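PDB 5M1T: MucR Phosphodiesterase from Pseudomonas aeruginosa, which belongs to the EAL-domain phosphodiesterase family, with an alpha/beta barrel fold that holds two magnesium ions next to bound C2E. Local coordinates for residues H49-V54 with Q263-G268; Q107-L112 with H146-S151; D186-G191 with S204-D209. All blocks are in the same frame, centred on the assembly; numbering follows the deposited sequence.

Interaction 1 of 3, residues H49-V54 with Q263-G268. With C2E (9,9'-[(2R,3R,3aS,5S,7aR,9R,10R,10aS,12S,14aR)-3,5,10,12-tetrahydroxy-5,12-dioxidooctahydro-2H,7H-difuro[3,2-d:3',2'-j][1,3,7,9,2,8]tetraoxadiphosphacyclododecine-2,9-diyl]bis(2-amino-1,9-dihydro-6H-purin-6-one)), chain C.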
loop_
_atom_site.group_PDB
_atom_site.type_symbol
_atom_site.label_atom_id
_atom_site.label_comp_id
_atom_site.label_asym_id
_atom_site.label_seq_id
_atom_site.Cartn_x
_atom_site.Cartn_y
_atom_site.Cartn_z
ATOM N N HIS A 49 5.365 11.747 -21.569
ATOM C CA HIS A 49 4.612 12.733 -22.322
ATOM C C HIS A 49 3.678 13.437 -21.343
ATOM O O HIS A 49 3.371 12.922 -20.265
ATOM C CB HIS A 49 3.862 12.065 -23.456
ATOM C CG HIS A 49 4.756 11.645 -24.582
ATOM N ND1 HIS A 49 4.288 11.352 -25.846
ATOM C CD2 HIS A 49 6.100 11.487 -24.635
ATOM C CE1 HIS A 49 5.299 10.996 -26.618
ATOM N NE2 HIS A 49 6.411 11.079 -25.908
ATOM N N TYR A 50 3.272 14.639 -21.703
ATOM C CA TYR A 50 2.523 15.492 -20.831
ATOM C C TYR A 50 1.305 15.945 -21.594
ATOM O O TYR A 50 1.421 16.375 -22.746
ATOM C CB TYR A 50 3.380 16.693 -20.409
ATOM C CG TYR A 50 4.652 16.275 -19.700
ATOM C CD1 TYR A 50 4.654 15.994 -18.362
ATOM C CD2 TYR A 50 5.832 16.143 -20.386
ATOM C CE1 TYR A 50 5.802 15.572 -17.707
ATOM C CE2 TYR A 50 6.994 15.721 -19.746
ATOM C CZ TYR A 50 6.978 15.434 -18.411
ATOM O OH TYR A 50 8.142 15.044 -17.786
ATOM N N GLN A 51 0.127 15.806 -20.985
ATOM C CA GLN A 51 -1.101 16.318 -21.590
ATOM C C GLN A 51 -1.665 17.536 -20.835
ATOM O O GLN A 51 -1.886 17.485 -19.630
ATOM C CB GLN A 51 -2.156 15.241 -21.691
ATOM C CG GLN A 51 -3.237 15.680 -22.672
ATOM C CD GLN A 51 -4.393 14.733 -22.755
ATOM O OE1 GLN A 51 -4.627 13.943 -21.835
ATOM N NE2 GLN A 51 -5.114 14.790 -23.881
ATOM N N PRO A 52 -1.876 18.646 -21.545
ATOM C CA PRO A 52 -2.428 19.862 -20.946
ATOM C C PRO A 52 -3.764 19.661 -20.284
ATOM O O PRO A 52 -4.609 18.930 -20.841
ATOM C CB PRO A 52 -2.637 20.787 -22.145
ATOM C CG PRO A 52 -1.783 20.269 -23.245
ATOM C CD PRO A 52 -1.575 18.807 -22.982
ATOM N N LYS A 53 -3.959 20.247 -19.105
ATOM C CA LYS A 53 -5.302 20.356 -18.527
ATOM C C LYS A 53 -5.587 21.849 -18.630
ATOM O O LYS A 53 -4.727 22.669 -18.308
ATOM C CB LYS A 53 -5.401 19.919 -17.059
ATOM C CG LYS A 53 -4.828 18.534 -16.749
ATOM C CD LYS A 53 -4.507 18.347 -15.255
ATOM C CE LYS A 53 -5.641 18.849 -14.367
ATOM N NZ LYS A 53 -5.189 18.860 -12.946
ATOM N N VAL A 54 -6.785 22.187 -19.072
ATOM C CA VAL A 54 -7.108 23.566 -19.462
ATOM C C VAL A 54 -8.397 24.002 -18.790
ATOM O O VAL A 54 -9.317 23.197 -18.711
ATOM C CB VAL A 54 -7.248 23.585 -20.998
ATOM C CG1 VAL A 54 -7.954 24.796 -21.500
ATOM C CG2 VAL A 54 -5.873 23.532 -21.626
ATOM N N GLN A 263 -9.518 18.035 -20.411
ATOM C CA GLN A 263 -8.331 17.375 -20.921
ATOM C C GLN A 263 -8.755 16.497 -22.097
ATOM O O GLN A 263 -9.808 15.836 -22.062
ATOM C CB GLN A 263 -7.761 16.540 -19.810
ATOM C CG GLN A 263 -6.421 16.000 -20.052
ATOM C CD GLN A 263 -5.888 15.265 -18.842
ATOM O OE1 GLN A 263 -6.216 15.600 -17.688
ATOM N NE2 GLN A 263 -5.030 14.277 -19.096
ATOM N N GLY A 264 -8.001 16.558 -23.185
ATOM C CA GLY A 264 -8.359 15.741 -24.329
ATOM C C GLY A 264 -7.619 16.131 -25.572
ATOM O O GLY A 264 -7.002 17.215 -25.629
ATOM N N PHE A 265 -7.693 15.246 -26.571
ATOM C CA PHE A 265 -7.033 15.457 -27.852
ATOM C C PHE A 265 -7.412 16.786 -28.534
ATOM O O PHE A 265 -6.586 17.394 -29.173
ATOM C CB PHE A 265 -7.311 14.313 -28.809
ATOM C CG PHE A 265 -6.637 13.031 -28.441
ATOM C CD1 PHE A 265 -5.818 12.936 -27.332
ATOM C CD2 PHE A 265 -6.797 11.921 -29.238
ATOM C CE1 PHE A 265 -5.185 11.774 -27.023
ATOM C CE2 PHE A 265 -6.181 10.747 -28.918
ATOM C CZ PHE A 265 -5.374 10.682 -27.799
ATOM N N LEU A 266 -8.641 17.229 -28.364
ATOM C CA LEU A 266 -9.101 18.490 -28.956
ATOM C C LEU A 266 -8.286 19.666 -28.411
ATOM O O LEU A 266 -7.986 20.594 -29.137
ATOM C CB LEU A 266 -10.578 18.719 -28.642
ATOM C CG LEU A 266 -11.173 19.975 -29.325
ATOM C CD1 LEU A 266 -11.384 19.720 -30.821
ATOM C CD2 LEU A 266 -12.472 20.455 -28.677
ATOM N N LEU A 267 -7.959 19.616 -27.129
ATOM C CA LEU A 267 -7.239 20.685 -26.466
ATOM C C LEU A 267 -5.708 20.520 -26.499
ATOM O O LEU A 267 -4.963 21.484 -26.278
ATOM C CB LEU A 267 -7.698 20.779 -25.014
ATOM C CG LEU A 267 -9.210 20.992 -25.016
ATOM C CD1 LEU A 267 -9.849 20.425 -23.784
ATOM C CD2 LEU A 267 -9.522 22.469 -25.175
ATOM N N GLY A 268 -5.242 19.312 -26.774
ATOM C CA GLY A 268 -3.818 19.056 -26.871
ATOM C C GLY A 268 -3.487 17.629 -26.491
ATOM O O GLY A 268 -3.824 17.186 -25.405
HETATM P P1 C2E C . -5.442 7.765 -17.318
HETATM O O2P C2E C . -4.893 8.154 -15.974
HETATM O O1P C2E C . -6.952 7.792 -17.431
HETATM O "O5'" C2E C . -4.796 8.752 -18.393
HETATM C "C5'" C2E C . -5.577 9.310 -19.426
HETATM C "C4'" C2E C . -5.523 8.455 -20.672
HETATM O "O4'" C2E C . -6.485 8.969 -21.613
HETATM C "C3'" C2E C . -4.173 8.520 -21.366
HETATM O "O3'" C2E C . -3.928 7.269 -22.008
HETATM C "C2'" C2E C . -4.355 9.586 -22.424
HETATM O "O2'" C2E C . -3.472 9.435 -23.536
HETATM C "C1'" C2E C . -5.798 9.304 -22.820
HETATM N N9 C2E C . -6.476 10.437 -23.447
HETATM C C8 C2E C . -6.409 11.727 -23.079
HETATM N N7 C2E C . -7.182 12.482 -23.890
HETATM C C5 C2E C . -7.761 11.661 -24.778
HETATM C C6 C2E C . -8.690 11.810 -25.903
HETATM O O6 C2E C . -9.137 12.941 -26.200
HETATM N N1 C2E C . -9.033 10.697 -26.571
HETATM C C2 C2E C . -8.551 9.476 -26.247
HETATM N N2 C2E C . -8.928 8.391 -26.962
HETATM N N3 C2E C . -7.705 9.271 -25.221
HETATM C C4 C2E C . -7.286 10.314 -24.481
HETATM P P11 C2E C . -2.503 6.539 -21.861
HETATM O O21 C2E C . -1.410 7.589 -21.976
HETATM O O11 C2E C . -2.370 5.529 -22.950
HETATM O O5A C2E C . -2.463 5.883 -20.404
HETATM C C5A C2E C . -3.447 4.901 -20.068
HETATM C C4A C2E C . -3.430 4.654 -18.575
HETATM O O4A C2E C . -2.141 4.225 -18.149
HETATM C C3A C2E C . -3.666 5.905 -17.770
HETATM O O3A C2E C . -5.038 6.248 -17.685
HETATM C C2A C2E C . -3.072 5.551 -16.432
HETATM O O2A C2E C . -3.958 4.749 -15.663
HETATM C C1A C2E C . -1.893 4.693 -16.819
HETATM N N91 C2E C . -0.631 5.484 -16.745
HETATM C C81 C2E C . -0.089 6.303 -17.670
HETATM N N71 C2E C . 1.093 6.812 -17.229
HETATM C C51 C2E C . 1.298 6.304 -16.001
HETATM C C61 C2E C . 2.331 6.420 -14.957
HETATM O O61 C2E C . 3.324 7.159 -15.132
HETATM N N11 C2E C . 2.160 5.721 -13.822
HETATM C C21 C2E C . 1.078 4.936 -13.622
HETATM N N21 C2E C . 0.958 4.259 -12.467
HETATM N N31 C2E C . 0.089 4.780 -14.528
HETATM C C41 C2E C . 0.160 5.443 -15.697
HETATM O O HOH W 1 -5.602 18.255 -23.384
#
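In the modified TIM barrel of EAL domains, whose first strand runs antiparallel to the next, Gln51 on strand 46-55 meets Gln263 and the loop that follows strand 261-263 at the wall of the C2E pocket. The two glutamine side chains cross with their amide planes perpendicular. Gln263 NE2 reaches Gln51 OE1 at 2.8 Å in a nearly straight bond (167°): the acceptor lies in the Gln263 amide plane, whereas the donor stands above the carbonyl plane of Gln51. With CG anti to the backbone N (chi1 -163°) and the chain extended beyond it, Gln51 delivers its amide to the loop. There NE2 donates to Gly268 O at 3.1 Å, so both ends of the amide are held and its rotation is fixed; the same NE2 lies 3.1 Å from N7 of C2E. Phe265 grips the same base twice, its N donating to O6 of C2E at 2.7 Å while C6 of C2E sits 3.4 Å above the ring plane, displaced from the ring centre. The backbone angles of Gly264 and Gly268 would press a side chain against the preceding carbonyl. A water accepts from Gly264 N (2.9 Å) and can donate to Pro52 O (2.8 Å), bridging loop and strand. Gln263 continues the network to Glu65 on strand 61-72 and Lys207 on strand 205-208, while Leu266 and Leu267 rest on Gln251 of helix 248-257.

Interaction 2 of 3, residues Q107-L112 with H146-S151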
loop_
_atom_site.group_PDB
_atom_site.type_symbol
_atom_site.label_atom_id
_atom_site.label_comp_id
_atom_site.label_asym_id
_atom_site.label_seq_id
_atom_site.Cartn_x
_atom_site.Cartn_y
_atom_site.Cartn_z
ATOM N N GLN A 107 10.920 18.184 -14.199
ATOM C CA GLN A 107 10.277 18.974 -15.220
ATOM C C GLN A 107 9.461 20.144 -14.667
ATOM O O GLN A 107 9.521 21.256 -15.210
ATOM C CB GLN A 107 9.391 18.095 -16.080
ATOM C CG GLN A 107 8.956 18.769 -17.351
ATOM C CD GLN A 107 10.140 19.170 -18.235
ATOM O OE1 GLN A 107 10.990 18.345 -18.575
ATOM N NE2 GLN A 107 10.197 20.429 -18.591
ATOM N N MET A 108 8.693 19.903 -13.607
ATOM C CA MET A 108 7.880 20.967 -13.034
ATOM C C MET A 108 8.779 22.093 -12.501
ATOM O O MET A 108 8.527 23.282 -12.757
ATOM C CB MET A 108 6.959 20.413 -11.944
ATOM C CG MET A 108 5.901 21.392 -11.425
ATOM S SD MET A 108 4.824 22.210 -12.645
ATOM C CE MET A 108 4.165 20.825 -13.458
ATOM N N ARG A 109 9.838 21.712 -11.765
ATOM C CA ARG A 109 10.828 22.664 -11.304
ATOM C C ARG A 109 11.343 23.532 -12.458
ATOM O O ARG A 109 11.330 24.743 -12.366
ATOM C CB ARG A 109 11.973 21.927 -10.627
ATOM C CG ARG A 109 13.040 22.803 -9.978
ATOM C CD ARG A 109 12.556 23.532 -8.731
ATOM N NE ARG A 109 12.134 24.892 -9.024
ATOM C CZ ARG A 109 11.245 25.595 -8.313
ATOM N NH1 ARG A 109 10.633 25.061 -7.261
ATOM N NH2 ARG A 109 10.942 26.846 -8.671
ATOM N N LEU A 110 11.793 22.897 -13.529
ATOM C CA LEU A 110 12.295 23.583 -14.713
ATOM C C LEU A 110 11.265 24.599 -15.278
ATOM O O LEU A 110 11.567 25.781 -15.535
ATOM C CB LEU A 110 12.677 22.535 -15.760
ATOM C CG LEU A 110 13.369 22.955 -17.056
ATOM C CD1 LEU A 110 14.561 23.851 -16.769
ATOM C CD2 LEU A 110 13.919 21.757 -17.811
ATOM N N TRP A 111 10.030 24.142 -15.417
ATOM C CA TRP A 111 8.942 24.998 -15.842
ATOM C C TRP A 111 8.680 26.149 -14.909
ATOM O O TRP A 111 8.407 27.249 -15.384
ATOM C CB TRP A 111 7.648 24.205 -15.989
ATOM C CG TRP A 111 7.616 23.346 -17.209
ATOM C CD1 TRP A 111 8.261 23.581 -18.384
ATOM C CD2 TRP A 111 6.867 22.132 -17.392
ATOM N NE1 TRP A 111 7.968 22.589 -19.284
ATOM C CE2 TRP A 111 7.120 21.686 -18.701
ATOM C CE3 TRP A 111 6.015 21.381 -16.568
ATOM C CZ2 TRP A 111 6.546 20.525 -19.225
ATOM C CZ3 TRP A 111 5.443 20.234 -17.079
ATOM C CH2 TRP A 111 5.716 19.813 -18.403
ATOM N N LEU A 112 8.671 25.897 -13.600
ATOM C CA LEU A 112 8.469 26.982 -12.634
ATOM C C LEU A 112 9.586 28.038 -12.764
ATOM O O LEU A 112 9.342 29.249 -12.698
ATOM C CB LEU A 112 8.419 26.451 -11.204
ATOM C CG LEU A 112 7.158 25.726 -10.763
ATOM C CD1 LEU A 112 7.420 25.018 -9.446
ATOM C CD2 LEU A 112 6.006 26.683 -10.605
ATOM N N HIS A 146 14.291 17.983 -5.888
ATOM C CA HIS A 146 14.120 18.964 -6.967
ATOM C C HIS A 146 13.635 20.313 -6.465
ATOM O O HIS A 146 13.184 21.123 -7.249
ATOM C CB HIS A 146 13.140 18.393 -7.999
ATOM C CG HIS A 146 13.669 17.179 -8.693
ATOM N ND1 HIS A 146 14.631 17.244 -9.677
ATOM C CD2 HIS A 146 13.431 15.864 -8.486
ATOM C CE1 HIS A 146 14.942 16.025 -10.067
ATOM N NE2 HIS A 146 14.216 15.169 -9.370
ATOM N N SER A 147 13.709 20.535 -5.150
ATOM C CA SER A 147 13.251 21.790 -4.521
ATOM C C SER A 147 11.885 22.244 -5.052
ATOM O O SER A 147 11.702 23.404 -5.477
ATOM C CB SER A 147 14.286 22.896 -4.747
ATOM O OG SER A 147 15.570 22.401 -4.501
ATOM N N LEU A 148 10.927 21.336 -5.012
ATOM C CA LEU A 148 9.624 21.580 -5.623
ATOM C C LEU A 148 8.553 21.733 -4.555
ATOM O O LEU A 148 8.352 20.835 -3.742
ATOM C CB LEU A 148 9.265 20.436 -6.582
ATOM C CG LEU A 148 7.911 20.615 -7.299
ATOM C CD1 LEU A 148 7.865 21.842 -8.214
ATOM C CD2 LEU A 148 7.582 19.352 -8.056
ATOM N N GLU A 149 7.875 22.862 -4.551
ATOM C CA GLU A 149 6.794 23.082 -3.607
ATOM C C GLU A 149 5.722 22.023 -3.799
ATOM O O GLU A 149 5.334 21.744 -4.930
ATOM C CB GLU A 149 6.183 24.478 -3.797
ATOM C CG GLU A 149 7.210 25.587 -3.671
ATOM C CD GLU A 149 7.849 25.938 -5.020
ATOM O OE1 GLU A 149 7.973 25.061 -5.906
ATOM O OE2 GLU A 149 8.200 27.126 -5.206
ATOM N N PRO A 150 5.231 21.439 -2.699
ATOM C CA PRO A 150 4.338 20.289 -2.809
ATOM C C PRO A 150 3.018 20.610 -3.489
ATOM O O PRO A 150 2.440 19.727 -4.066
ATOM C CB PRO A 150 4.119 19.881 -1.360
ATOM C CG PRO A 150 5.329 20.383 -0.641
ATOM C CD PRO A 150 5.526 21.729 -1.287
ATOM N N SER A 151 2.586 21.867 -3.452
ATOM C CA SER A 151 1.348 22.283 -4.093
ATOM C C SER A 151 1.405 22.196 -5.625
ATOM O O SER A 151 0.364 22.241 -6.267
ATOM C CB SER A 151 0.957 23.707 -3.678
ATOM O OG SER A 151 2.025 24.629 -3.923
#
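With CG anti to the backbone N, the bends at chi2 (70°) and chi3 (-97°) turn Arg109 to run along helix 93-113 toward its C-terminal end and bring NH1 to the loop at Ser147 and Glu149. Glu149 in turn is folded at chi2, so that its carboxylate swings back toward the helix, and the two side chains cross at about a right angle. NH1 serves two acceptors, Ser147 O at 2.7 Å and Glu149 OE1 at 3.0 Å, the latter being a salt bridge. Neither bond is straight (both near 130° at the hydrogen), and both acceptors are tilted from the guanidinium plane; OE1 is approached from above the carboxylate plane. A second charge partner, Asp113, takes NH2, and these carboxylates probably stabilise the positive charge together. Leu112 CD1 lies 3.7 Å above the guanidinium plane of Arg109, toward its rim, giving the polar group an apolar neighbour on that face. Beside this salt bridge, Leu148 CD1 is wedged against Leu112 CD1 at 3.4 Å, a close fit for two methyl groups, and meets Met108 CG at 3.8 Å. Leu148 follows the Schellman motif that ends helix 135-145: Ser147, with positive phi, is its C-prime residue, with Leu148 N bonded to Leu143 O and Ser147 N to Leu144 O. His146 NE2 is hydrogen-bonded to Asp102 OD1 of helix 93-113. The contact thus joins that helix to the loop between helix 135-145 and strand 153-158, with Leu148 touching both Cys105 of the first helix and Leu143 of the second.

Interaction 3 of 3, residues D186-G191 with S204-D209. With MG (magnesium ion), chain E; MG (magnesium ion), chain D; C2E (9,9'-[(2R,3R,3aS,5S,7aR,9R,10R,10aS,12S,14aR)-3,5,10,12-tetrahydroxy-5,12-dioxidooctahydro-2H,7H-difuro[3,2-d:3',2'-j][1,3,7,9,2,8]tetraoxadiphosphacyclododecine-2,9-diyl]bis(2-amino-1,9-dihydro-6H-purin-6-one)), chain C.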
loop_
_atom_site.group_PDB
_atom_site.type_symbol
_atom_site.label_atom_id
_atom_site.label_comp_id
_atom_site.label_asym_id
_atom_site.label_seq_id
_atom_site.Cartn_x
_atom_site.Cartn_y
_atom_site.Cartn_z
ATOM N N ASP A 186 -9.126 9.677 -9.890
ATOM C CA ASP A 186 -9.092 9.469 -11.324
ATOM C C ASP A 186 -10.176 8.451 -11.792
ATOM O O ASP A 186 -10.758 7.716 -10.978
ATOM C CB ASP A 186 -7.697 8.897 -11.659
ATOM C CG ASP A 186 -7.292 9.104 -13.102
ATOM O OD1 ASP A 186 -8.096 9.663 -13.921
ATOM O OD2 ASP A 186 -6.141 8.696 -13.383
ATOM N N ASP A 187 -10.401 8.380 -13.095
ATOM C CA ASP A 187 -11.354 7.410 -13.674
ATOM C C ASP A 187 -12.695 7.365 -12.935
ATOM O O ASP A 187 -13.294 6.300 -12.737
ATOM C CB ASP A 187 -10.751 6.000 -13.723
ATOM C CG ASP A 187 -9.498 5.916 -14.605
ATOM O OD1 ASP A 187 -9.159 6.884 -15.350
ATOM O OD2 ASP A 187 -8.854 4.847 -14.535
ATOM N N PHE A 188 -13.172 8.530 -12.525
ATOM C CA PHE A 188 -14.345 8.581 -11.684
ATOM C C PHE A 188 -15.587 8.181 -12.494
ATOM O O PHE A 188 -15.747 8.531 -13.662
ATOM C CB PHE A 188 -14.500 9.941 -11.012
ATOM C CG PHE A 188 -15.437 9.924 -9.860
ATOM C CD1 PHE A 188 -14.996 9.549 -8.607
ATOM C CD2 PHE A 188 -16.789 10.235 -10.033
ATOM C CE1 PHE A 188 -15.860 9.499 -7.527
ATOM C CE2 PHE A 188 -17.657 10.199 -8.952
ATOM C CZ PHE A 188 -17.188 9.822 -7.697
ATOM N N GLY A 189 -16.410 7.349 -11.875
ATOM C CA GLY A 189 -17.606 6.835 -12.507
ATOM C C GLY A 189 -17.431 5.360 -12.798
ATOM O O GLY A 189 -18.428 4.649 -12.962
ATOM N N THR A 190 -16.183 4.896 -12.840
ATOM C CA THR A 190 -15.878 3.486 -13.116
ATOM C C THR A 190 -15.866 2.553 -11.900
ATOM O O THR A 190 -15.863 1.342 -12.065
ATOM C CB THR A 190 -14.523 3.306 -13.833
ATOM O OG1 THR A 190 -13.462 3.661 -12.953
ATOM C CG2 THR A 190 -14.464 4.157 -15.071
ATOM N N GLY A 191 -15.818 3.113 -10.698
ATOM C CA GLY A 191 -15.773 2.309 -9.498
ATOM C C GLY A 191 -17.046 2.490 -8.700
ATOM O O GLY A 191 -18.096 2.951 -9.226
ATOM N N SER A 204 -9.044 16.957 -3.962
ATOM C CA SER A 204 -9.223 18.303 -4.441
ATOM C C SER A 204 -9.962 18.296 -5.737
ATOM O O SER A 204 -10.551 19.278 -6.097
ATOM C CB SER A 204 -7.856 18.943 -4.687
ATOM O OG SER A 204 -7.391 19.471 -3.481
ATOM N N GLU A 205 -9.892 17.180 -6.463
ATOM C CA GLU A 205 -10.570 17.078 -7.762
ATOM C C GLU A 205 -11.031 15.653 -8.089
ATOM O O GLU A 205 -10.435 14.676 -7.638
ATOM C CB GLU A 205 -9.681 17.636 -8.885
ATOM C CG GLU A 205 -8.476 16.810 -9.183
ATOM C CD GLU A 205 -7.657 17.247 -10.414
ATOM O OE1 GLU A 205 -7.491 18.479 -10.691
ATOM O OE2 GLU A 205 -7.142 16.308 -11.093
ATOM N N LEU A 206 -12.126 15.569 -8.842
ATOM C CA LEU A 206 -12.506 14.346 -9.492
ATOM C C LEU A 206 -12.269 14.484 -10.979
ATOM O O LEU A 206 -12.514 15.555 -11.553
ATOM C CB LEU A 206 -13.959 14.014 -9.242
ATOM C CG LEU A 206 -14.499 14.091 -7.822
ATOM C CD1 LEU A 206 -15.974 13.780 -7.911
ATOM C CD2 LEU A 206 -13.796 13.119 -6.873
ATOM N N LYS A 207 -11.823 13.378 -11.593
ATOM C CA LYS A 207 -11.628 13.313 -13.054
ATOM C C LYS A 207 -12.634 12.342 -13.673
ATOM O O LYS A 207 -12.522 11.124 -13.514
ATOM C CB LYS A 207 -10.219 12.884 -13.426
ATOM C CG LYS A 207 -9.151 13.655 -12.695
ATOM C CD LYS A 207 -7.779 13.434 -13.286
ATOM C CE LYS A 207 -7.469 14.407 -14.413
ATOM N NZ LYS A 207 -6.246 13.939 -15.188
ATOM N N ILE A 208 -13.583 12.888 -14.423
ATOM C CA ILE A 208 -14.575 12.049 -15.061
ATOM C C ILE A 208 -13.915 11.112 -16.073
ATOM O O ILE A 208 -13.130 11.580 -16.922
ATOM C CB ILE A 208 -15.636 12.867 -15.812
ATOM C CG1 ILE A 208 -16.322 13.862 -14.875
ATOM C CG2 ILE A 208 -16.642 11.909 -16.402
ATOM C CD1 ILE A 208 -17.016 14.978 -15.611
ATOM N N ASP A 209 -14.243 9.817 -16.015
ATOM C CA ASP A 209 -13.557 8.869 -16.893
ATOM C C ASP A 209 -13.902 9.159 -18.341
ATOM O O ASP A 209 -15.071 9.453 -18.660
ATOM C CB ASP A 209 -13.922 7.438 -16.602
ATOM C CG ASP A 209 -13.111 6.463 -17.451
ATOM O OD1 ASP A 209 -11.877 6.406 -17.292
ATOM O OD2 ASP A 209 -13.701 5.795 -18.323
HETATM MG MG MG E . -8.499 9.037 -16.035
HETATM MG MG MG D . -4.790 9.788 -14.678
HETATM P P1 C2E C . -5.442 7.765 -17.318
HETATM O O2P C2E C . -4.893 8.154 -15.974
HETATM O O1P C2E C . -6.952 7.792 -17.431
HETATM O "O5'" C2E C . -4.796 8.752 -18.393
HETATM C "C5'" C2E C . -5.577 9.310 -19.426
HETATM C "C4'" C2E C . -5.523 8.455 -20.672
HETATM O "O4'" C2E C . -6.485 8.969 -21.613
HETATM C "C3'" C2E C . -4.173 8.520 -21.366
HETATM O "O3'" C2E C . -3.928 7.269 -22.008
HETATM C "C2'" C2E C . -4.355 9.586 -22.424
HETATM O "O2'" C2E C . -3.472 9.435 -23.536
HETATM C "C1'" C2E C . -5.798 9.304 -22.820
HETATM N N9 C2E C . -6.476 10.437 -23.447
HETATM C C8 C2E C . -6.409 11.727 -23.079
HETATM N N7 C2E C . -7.182 12.482 -23.890
HETATM C C5 C2E C . -7.761 11.661 -24.778
HETATM C C6 C2E C . -8.690 11.810 -25.903
HETATM O O6 C2E C . -9.137 12.941 -26.200
HETATM N N1 C2E C . -9.033 10.697 -26.571
HETATM C C2 C2E C . -8.551 9.476 -26.247
HETATM N N2 C2E C . -8.928 8.391 -26.962
HETATM N N3 C2E C . -7.705 9.271 -25.221
HETATM C C4 C2E C . -7.286 10.314 -24.481
HETATM P P11 C2E C . -2.503 6.539 -21.861
HETATM O O21 C2E C . -1.410 7.589 -21.976
HETATM O O11 C2E C . -2.370 5.529 -22.950
HETATM O O5A C2E C . -2.463 5.883 -20.404
HETATM C C5A C2E C . -3.447 4.901 -20.068
HETATM C C4A C2E C . -3.430 4.654 -18.575
HETATM O O4A C2E C . -2.141 4.225 -18.149
HETATM C C3A C2E C . -3.666 5.905 -17.770
HETATM O O3A C2E C . -5.038 6.248 -17.685
HETATM C C2A C2E C . -3.072 5.551 -16.432
HETATM O O2A C2E C . -3.958 4.749 -15.663
HETATM C C1A C2E C . -1.893 4.693 -16.819
HETATM N N91 C2E C . -0.631 5.484 -16.745
HETATM C C81 C2E C . -0.089 6.303 -17.670
HETATM N N71 C2E C . 1.093 6.812 -17.229
HETATM C C51 C2E C . 1.298 6.304 -16.001
HETATM C C61 C2E C . 2.331 6.420 -14.957
HETATM O O61 C2E C . 3.324 7.159 -15.132
HETATM N N11 C2E C . 2.160 5.721 -13.822
HETATM C C21 C2E C . 1.078 4.936 -13.622
HETATM N N21 C2E C . 0.958 4.259 -12.467
HETATM N N31 C2E C . 0.089 4.780 -14.528
HETATM C C41 C2E C . 0.160 5.443 -15.697
HETATM O O HOH W 2 -6.029 10.825 -16.120
HETATM O O HOH W 3 -9.659 7.588 -17.242
#
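Strands 182-188 and 205-208 are the parallel neighbours of a beta-alpha-beta unit, and the first ends in the DDFGTG motif of EAL domains, where Phe188 pairs with the second strand. Phe188 N donates to Lys207 O at 2.9 Å, and Phe188 O accepts Asp209 N at 3.1 Å, in the carbonyl plane and on a lone pair. Past this bridge the chain makes a type II turn, closed by Asp187 O, which accepts from Thr190 N and, at 2.7 Å, from Thr190 OG1. Glu159 OE1 accepts from Gly189 N and Gly191 N. Asp187 N donates to Asp186 OD1 (2.8 Å), arriving above the carboxylate plane, which helps to steady a group that bridges two magnesium ions: OD1 binds one and OD2 the other. Asp187 OD1 joins the first ion at 2.4 Å, alongside O1P of C2E, Glu243 and a water; the second takes O2P of C2E and a water, with Glu65, Asn124 and Glu156. Lys207 NZ forms salt bridges with Glu156 and Glu65 and probably helps to position these two metal ligands. Asp209 is the N-cap of helix 210-214, OD2 accepting from the backbone at Gly211, while its OD1 stands 3.4 Å from Asp187 OD1, two acceptors without a bond. On the side facing helix 220-236, Leu206 CD1 makes a CH-pi contact with Phe188, 4.0 Å from the ring centroid and 7° off its normal.

Overall arrangement
Interactions 1 and 3 are buried, share the barrel sheet and reach C2E from different places: interaction 1 through amides and an aromatic ring against a base, interaction 3 through carboxylates and magnesium ions at a phosphate. They are linked directly, since Gln263 OE1 lies 3.0 Å from Lys207 NZ, a probable hydrogen bond, and Lys53 NZ forms a salt bridge with Glu205 OE1. Interaction 2 is partly buried and joins outer elements, a helix and a loop, by one arginine and a small apolar group of two leucines and a methionine, with its Met108 side chain about 14 Å from C2E. It meets interaction 1 by packing of Tyr50 on Gln107 and Trp111, but does not touch interaction 3.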